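Epidermin leader peptide processing serine protease EpiP (Staphylococcus aureus subsp. aureus, PDB 3QFH) is a subtilisin-like serine endopeptidase that probably cleaves the leader peptide from the precursor of the lantibiotic epidermin. Local coordinates at residues D139-N143 / S186-L191; T179-Q184 / I367-N372. One frame throughout, in Å; residues are numbered along the deposited sequence.

Contact 1 (D139-N143 / S186-L191)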
ATOM      1  N   ASP A 139       8.195 -20.219   0.540  1.00 27.31           N
ATOM      2  CA  ASP A 139       9.082 -19.074   0.322  1.00 27.34           C
ATOM      3  C   ASP A 139       8.859 -17.910   1.295  1.00 26.04           C
ATOM      4  O   ASP A 139       9.675 -16.996   1.353  1.00 26.96           O
ATOM      5  CB  ASP A 139       8.946 -18.554  -1.106  1.00 25.65           C
ATOM      6  CG  ASP A 139       9.379 -19.559  -2.131  1.00 27.75           C
ATOM      7  OD1 ASP A 139       9.856 -20.659  -1.756  1.00 29.67           O
ATOM      8  OD2 ASP A 139       9.278 -19.247  -3.329  1.00 33.95           O
ATOM      9  N   LEU A 140       7.790 -17.945   2.073  1.00 25.47           N
ATOM     10  CA  LEU A 140       7.488 -16.822   2.976  1.00 25.53           C
ATOM     11  C   LEU A 140       7.510 -17.158   4.449  1.00 25.42           C
ATOM     12  O   LEU A 140       7.579 -16.254   5.257  1.00 26.67           O
ATOM     13  CB  LEU A 140       6.079 -16.291   2.700  1.00 24.24           C
ATOM     14  CG  LEU A 140       5.743 -15.850   1.277  1.00 24.13           C
ATOM     15  CD1 LEU A 140       4.255 -15.508   1.209  1.00 22.40           C
ATOM     16  CD2 LEU A 140       6.607 -14.665   0.890  1.00 20.29           C
ATOM     17  N   LYS A 141       7.433 -18.436   4.807  1.00 26.41           N
ATOM     18  CA  LYS A 141       7.272 -18.792   6.216  1.00 27.43           C
ATOM     19  C   LYS A 141       8.412 -18.335   7.119  1.00 28.89           C
ATOM     20  O   LYS A 141       8.167 -17.964   8.264  1.00 29.38           O
ATOM     21  CB  LYS A 141       7.000 -20.296   6.384  1.00 29.54           C
ATOM     22  CG  LYS A 141       8.134 -21.225   5.909  1.00 31.77           C
ATOM     23  CD  LYS A 141       7.698 -22.699   5.923  1.00 34.85           C
ATOM     24  CE  LYS A 141       8.816 -23.627   5.418  1.00 39.60           C
ATOM     25  NZ  LYS A 141       8.419 -25.076   5.484  1.00 43.65           N
ATOM     26  N   ASN A 142       9.651 -18.341   6.636  1.00 29.01           N
ATOM     27  CA  ASN A 142      10.739 -17.932   7.515  1.00 29.61           C
ATOM     28  C   ASN A 142      10.736 -16.429   7.817  1.00 28.60           C
ATOM     29  O   ASN A 142      11.182 -16.008   8.887  1.00 30.91           O
ATOM     30  CB  ASN A 142      12.098 -18.362   6.966  1.00 29.87           C
ATOM     31  CG  ASN A 142      13.202 -18.239   8.011  1.00 36.51           C
ATOM     32  OD1 ASN A 142      14.231 -17.603   7.783  1.00 42.03           O
ATOM     33  ND2 ASN A 142      12.949 -18.787   9.194  1.00 41.85           N
ATOM     34  N   ASN A 143      10.218 -15.625   6.892  1.00 27.23           N
ATOM     35  CA  ASN A 143      10.191 -14.173   7.061  1.00 26.48           C
ATOM     36  C   ASN A 143       8.910 -13.627   7.699  1.00 26.98           C
ATOM     37  O   ASN A 143       8.869 -12.483   8.163  1.00 26.27           O
ATOM     38  CB  ASN A 143      10.524 -13.501   5.717  1.00 25.16           C
ATOM     39  CG  ASN A 143      12.002 -13.716   5.321  1.00 28.20           C
ATOM     40  OD1 ASN A 143      12.843 -14.047   6.180  1.00 28.96           O
ATOM     41  ND2 ASN A 143      12.329 -13.496   4.052  1.00 26.07           N
ATOM     42  N   SER A 186       9.675 -10.186   0.353  1.00 28.64           N
ATOM     43  CA  SER A 186      10.301 -11.127   1.264  1.00 29.17           C
ATOM     44  C   SER A 186      10.508 -12.599   0.870  1.00 29.00           C
ATOM     45  O   SER A 186      10.947 -13.391   1.710  1.00 30.19           O
ATOM     46  CB  SER A 186       9.434 -11.112   2.531  1.00 30.79           C
ATOM     47  OG  SER A 186       9.176  -9.779   2.983  1.00 33.58           O
ATOM     48  N   ALA A 187      10.173 -12.993  -0.353  1.00 27.71           N
ATOM     49  CA  ALA A 187      10.346 -14.395  -0.739  1.00 27.38           C
ATOM     50  C   ALA A 187      11.809 -14.789  -0.585  1.00 27.34           C
ATOM     51  O   ALA A 187      12.699 -14.053  -0.988  1.00 27.08           O
ATOM     52  CB  ALA A 187       9.886 -14.639  -2.188  1.00 26.55           C
ATOM     53  N   ASN A 188      12.050 -15.938   0.029  1.00 26.66           N
ATOM     54  CA  ASN A 188      13.383 -16.471   0.114  1.00 27.13           C
ATOM     55  C   ASN A 188      13.304 -18.008   0.052  1.00 27.23           C
ATOM     56  O   ASN A 188      13.334 -18.672   1.063  1.00 27.26           O
ATOM     57  CB  ASN A 188      14.099 -15.975   1.365  1.00 27.73           C
ATOM     58  CG  ASN A 188      15.589 -16.337   1.369  1.00 28.93           C
ATOM     59  OD1 ASN A 188      16.108 -16.862   0.402  1.00 31.74           O
ATOM     60  ND2 ASN A 188      16.259 -16.051   2.457  1.00 35.29           N
ATOM     61  N   GLY A 189      13.123 -18.530  -1.154  1.00 27.71           N
ATOM     62  CA  GLY A 189      13.034 -19.981  -1.418  1.00 28.85           C
ATOM     63  C   GLY A 189      13.301 -20.203  -2.904  1.00 29.47           C
ATOM     64  O   GLY A 189      14.389 -19.891  -3.374  1.00 28.28           O
ATOM     65  N   LYS A 190      12.308 -20.706  -3.650  1.00 28.66           N
ATOM     66  CA  LYS A 190      12.462 -20.889  -5.090  1.00 28.90           C
ATOM     67  C   LYS A 190      12.444 -19.505  -5.714  1.00 27.33           C
ATOM     68  O   LYS A 190      13.263 -19.198  -6.573  1.00 27.66           O
ATOM     69  CB  LYS A 190      11.375 -21.804  -5.654  1.00 30.71           C
ATOM     70  CG  LYS A 190      11.470 -23.231  -5.081  1.00 34.48           C
ATOM     71  CD  LYS A 190      10.279 -24.125  -5.414  1.00 38.24           C
ATOM     72  CE  LYS A 190      10.327 -24.661  -6.834  1.00 42.30           C
ATOM     73  NZ  LYS A 190      10.126 -23.614  -7.845  1.00 46.43           N
ATOM     74  N   LEU A 191      11.525 -18.663  -5.242  1.00 26.45           N
ATOM     75  CA  LEU A 191      11.444 -17.275  -5.659  1.00 27.03           C
ATOM     76  C   LEU A 191      12.223 -16.411  -4.632  1.00 26.22           C
ATOM     77  O   LEU A 191      12.249 -16.733  -3.434  1.00 26.30           O
ATOM     78  CB  LEU A 191       9.992 -16.826  -5.658  1.00 27.43           C
ATOM     79  CG  LEU A 191       9.678 -15.596  -6.479  1.00 31.13           C
ATOM     80  CD1 LEU A 191       9.481 -16.070  -7.930  1.00 32.66           C
ATOM     81  CD2 LEU A 191       8.417 -14.887  -5.977  1.00 35.79           C
TER
HETATM   82  O   HOH W   1      14.448 -16.038   5.309  1.00 27.90           O
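Asp-139 OD2 is gripped by two donors, Leu-191 N at 3.0 Å and the hydroxyl of Tyr-376, while Lys-190 N donates to Asp-139 OD1 at 3.1 Å. Both backbone amides stand above the carboxylate plane, 44° (Lys-190) and 48° (Leu-191) out of it, so the group lies with a face to the turn at Gly-189, whose CA is 3.3 Å from Asp-139 OD1. With CG beside its own backbone N (chi1 -64°), the side chain can reach this turn while the carbonyl of Asp-139 serves another amide. Asn-188 N meets Asp-139 O at 2.9 Å, nearly straight and on a lone pair, and Ala-187 CA adds a CA-H...O contact to the same oxygen. The loop after strand 126-130 is thereby tied to the loop that follows helix 177-186 in the subtilase domain. Farther along, Asn-143 ND2 bonds to Ser-186 O at 2.7 Å, almost in the plane of its amide; Pro-196 O is a further acceptor for ND2. A water bridges Asn-142 OD1 and Asn-143 OD1, with a weak bond from Asn-188 ND2. Leu-140 CD2 rests 4.1 Å from Ala-187 CA. The buried acid is thus held by neutral donors, which probably spread and stabilise a negative charge.

Contact 2 (T179-Q184 / I367-N372)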
ATOM      1  N   THR A 179      -0.589 -12.166  -0.582  1.00 22.99           N
ATOM      2  CA  THR A 179       0.449 -13.174  -0.761  1.00 22.57           C
ATOM      3  C   THR A 179       1.388 -12.817  -1.915  1.00 23.39           C
ATOM      4  O   THR A 179       2.594 -13.044  -1.836  1.00 22.70           O
ATOM      5  CB  THR A 179      -0.163 -14.569  -0.945  1.00 22.43           C
ATOM      6  OG1 THR A 179      -0.910 -14.895   0.245  1.00 23.01           O
ATOM      7  CG2 THR A 179       0.932 -15.596  -1.169  1.00 19.57           C
ATOM      8  N   MET A 180       0.836 -12.240  -2.980  1.00 24.81           N
ATOM      9  CA  MET A 180       1.630 -11.860  -4.150  1.00 25.43           C
ATOM     10  C   MET A 180       2.565 -10.707  -3.809  1.00 24.67           C
ATOM     11  O   MET A 180       3.718 -10.671  -4.232  1.00 23.71           O
ATOM     12  CB  MET A 180       0.708 -11.444  -5.294  1.00 25.64           C
ATOM     13  CG  MET A 180      -0.271 -12.520  -5.743  1.00 32.29           C
ATOM     14  SD  MET A 180      -1.321 -11.921  -7.058  1.00 43.85           S
ATOM     15  CE  MET A 180      -2.690 -13.081  -7.060  1.00 42.13           C
ATOM     16  N   VAL A 181       2.044  -9.762  -3.031  1.00 24.24           N
ATOM     17  CA  VAL A 181       2.798  -8.615  -2.615  1.00 23.74           C
ATOM     18  C   VAL A 181       3.927  -9.037  -1.684  1.00 23.24           C
ATOM     19  O   VAL A 181       5.048  -8.582  -1.829  1.00 23.40           O
ATOM     20  CB  VAL A 181       1.879  -7.538  -1.939  1.00 24.30           C
ATOM     21  CG1 VAL A 181       2.712  -6.483  -1.230  1.00 23.49           C
ATOM     22  CG2 VAL A 181       0.943  -6.882  -2.990  1.00 23.69           C
ATOM     23  N   SER A 182       3.628  -9.902  -0.730  1.00 23.65           N
ATOM     24  CA  SER A 182       4.626 -10.353   0.242  1.00 23.13           C
ATOM     25  C   SER A 182       5.805 -11.039  -0.403  1.00 24.01           C
ATOM     26  O   SER A 182       6.939 -10.953   0.095  1.00 24.67           O
ATOM     27  CB  SER A 182       3.980 -11.294   1.242  1.00 23.92           C
ATOM     28  OG  SER A 182       2.922 -10.630   1.892  1.00 25.15           O
ATOM     29  N   GLY A 183       5.544 -11.752  -1.492  1.00 22.72           N
ATOM     30  CA  GLY A 183       6.610 -12.417  -2.218  1.00 24.23           C
ATOM     31  C   GLY A 183       7.613 -11.441  -2.806  1.00 23.95           C
ATOM     32  O   GLY A 183       8.831 -11.719  -2.810  1.00 24.34           O
ATOM     33  N   GLN A 184       7.126 -10.285  -3.269  1.00 23.20           N
ATOM     34  CA  GLN A 184       7.995  -9.276  -3.863  1.00 24.95           C
ATOM     35  C   GLN A 184       8.952  -8.643  -2.853  1.00 25.40           C
ATOM     36  O   GLN A 184      10.065  -8.280  -3.210  1.00 24.45           O
ATOM     37  CB  GLN A 184       7.192  -8.195  -4.584  1.00 25.73           C
ATOM     38  CG  GLN A 184       6.434  -8.727  -5.842  1.00 26.76           C
ATOM     39  CD  GLN A 184       7.379  -9.327  -6.876  1.00 26.41           C
ATOM     40  OE1 GLN A 184       8.065  -8.615  -7.591  1.00 36.22           O
ATOM     41  NE2 GLN A 184       7.400 -10.635  -6.958  1.00 26.41           N
ATOM     42  N   ILE A 367       4.856 -10.380 -13.935  1.00 28.76           N
ATOM     43  CA  ILE A 367       5.684 -10.615 -12.775  1.00 28.77           C
ATOM     44  C   ILE A 367       5.377 -11.960 -12.107  1.00 26.42           C
ATOM     45  O   ILE A 367       4.245 -12.217 -11.691  1.00 23.49           O
ATOM     46  CB  ILE A 367       5.408  -9.533 -11.711  1.00 28.26           C
ATOM     47  CG1 ILE A 367       5.522  -8.100 -12.303  1.00 30.13           C
ATOM     48  CG2 ILE A 367       6.301  -9.746 -10.487  1.00 29.04           C
ATOM     49  CD1 ILE A 367       6.874  -7.693 -12.764  1.00 23.07           C
ATOM     50  N   LEU A 368       6.405 -12.782 -11.967  1.00 24.17           N
ATOM     51  CA  LEU A 368       6.273 -14.057 -11.325  1.00 23.73           C
ATOM     52  C   LEU A 368       6.325 -13.809  -9.824  1.00 23.34           C
ATOM     53  O   LEU A 368       7.262 -13.192  -9.328  1.00 21.62           O
ATOM     54  CB  LEU A 368       7.413 -14.983 -11.783  1.00 24.91           C
ATOM     55  CG  LEU A 368       7.490 -16.375 -11.146  1.00 27.01           C
ATOM     56  CD1 LEU A 368       6.207 -17.194 -11.364  1.00 27.23           C
ATOM     57  CD2 LEU A 368       8.687 -17.107 -11.687  1.00 29.89           C
ATOM     58  N   THR A 369       5.302 -14.235  -9.095  1.00 24.21           N
ATOM     59  CA  THR A 369       5.330 -14.046  -7.649  1.00 23.71           C
ATOM     60  C   THR A 369       4.679 -15.218  -6.949  1.00 23.91           C
ATOM     61  O   THR A 369       4.137 -16.120  -7.598  1.00 23.06           O
ATOM     62  CB  THR A 369       4.664 -12.686  -7.238  1.00 25.43           C
ATOM     63  OG1 THR A 369       4.987 -12.369  -5.869  1.00 24.35           O
ATOM     64  CG2 THR A 369       3.155 -12.697  -7.458  1.00 25.07           C
ATOM     65  N   THR A 370       4.774 -15.210  -5.624  1.00 23.47           N
ATOM     66  CA  THR A 370       4.171 -16.218  -4.785  1.00 23.85           C
ATOM     67  C   THR A 370       2.651 -16.113  -4.794  1.00 24.50           C
ATOM     68  O   THR A 370       2.090 -15.011  -4.676  1.00 25.17           O
ATOM     69  CB  THR A 370       4.638 -16.045  -3.325  1.00 24.97           C
ATOM     70  OG1 THR A 370       4.431 -14.681  -2.921  1.00 22.30           O
ATOM     71  CG2 THR A 370       6.099 -16.391  -3.200  1.00 23.08           C
ATOM     72  N   ALA A 371       1.999 -17.269  -4.900  1.00 24.54           N
ATOM     73  CA  ALA A 371       0.550 -17.365  -4.929  1.00 24.56           C
ATOM     74  C   ALA A 371      -0.023 -17.968  -3.646  1.00 24.11           C
ATOM     75  O   ALA A 371       0.656 -18.672  -2.872  1.00 23.53           O
ATOM     76  CB  ALA A 371       0.092 -18.156  -6.175  1.00 25.32           C
ATOM     77  N   ASN A 372      -1.299 -17.710  -3.449  1.00 24.13           N
ATOM     78  CA  ASN A 372      -2.018 -18.149  -2.273  1.00 25.11           C
ATOM     79  C   ASN A 372      -2.399 -19.657  -2.273  1.00 26.20           C
ATOM     80  O   ASN A 372      -3.193 -20.102  -1.433  1.00 27.60           O
ATOM     81  CB  ASN A 372      -3.239 -17.236  -2.113  1.00 25.46           C
ATOM     82  CG  ASN A 372      -3.872 -17.346  -0.785  1.00 30.49           C
ATOM     83  OD1 ASN A 372      -3.180 -17.547   0.235  1.00 34.64           O
ATOM     84  ND2 ASN A 372      -5.208 -17.204  -0.749  1.00 30.61           N
TER
HETATM   85  O   HOH W   2       9.558 -11.597  -9.218  1.00 26.57           O
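Thr-370 OG1 and Thr-369 OG1 of strand 367-370 donate to successive carbonyls of helix 177-186. Thr-370 OG1 reaches Thr-179 O at 2.7 Å from above the carbonyl plane, 38° out of it, while Gly-183 N makes its helical bond to the same oxygen from the opposite face. Thr-369 OG1 meets Met-180 O, also at 2.7 Å, in plane and on a lone pair. Having given its proton there, that hydroxyl accepts from Gln-184 NE2 at 3.2 Å. Gln-184, bent at chi2 (-59°), turns its amide toward Thr-369, the two side chains crossing at about a right angle; NE2 also donates to a water that lies within hydrogen-bonding distance of Leu-368 O, and OE1 accepts from Lys-388 NZ while lying 3.6 Å from Ile-367 CG2. In subtilases this helix starts at the catalytic histidine, here probably His-177; its segment 179-184 runs at 103° to strand 367-370, which pairs with 376-379 in an antiparallel hairpin. Close approach is possible at Gly-183, whose CA sits 3.2 Å from Thr-370 OG1. Nearby, Met-180 CB presses tightly on Thr-369 CG2, and Met-180 CA makes a CA-H...O contact with Thr-370 O. At the far end Thr-179 CG2 packs on Ala-371 O at 3.5 Å; Thr-179 OG1 bonds to Asp-173 OD2 and Met-134 N, and Asn-372 ND2 donates to Asp-173 O.

In the fold
Contacts 1 and 2 lie with centres about 10 Å apart and share helix 177-186: contact 2 uses its body, contact 1 its last residue and the loop that follows. Their segments alternate along the chain. Leu-191 joins them directly, its CD2 lying 3.6 Å from Thr-369 CA and its CD1 3.8 Å from Leu-368 CG, while Leu-140 CD2 packs 3.8 Å from Ser-182 O. Tyr-376, on the strand paired with 367-370, ties the hairpin of contact 2 to the acid of contact 1. Helix 177-186 begins at His-177 of the probable triad with Asp-130 and Ser-383; the Met-180 side chain lies near these residues without touching them.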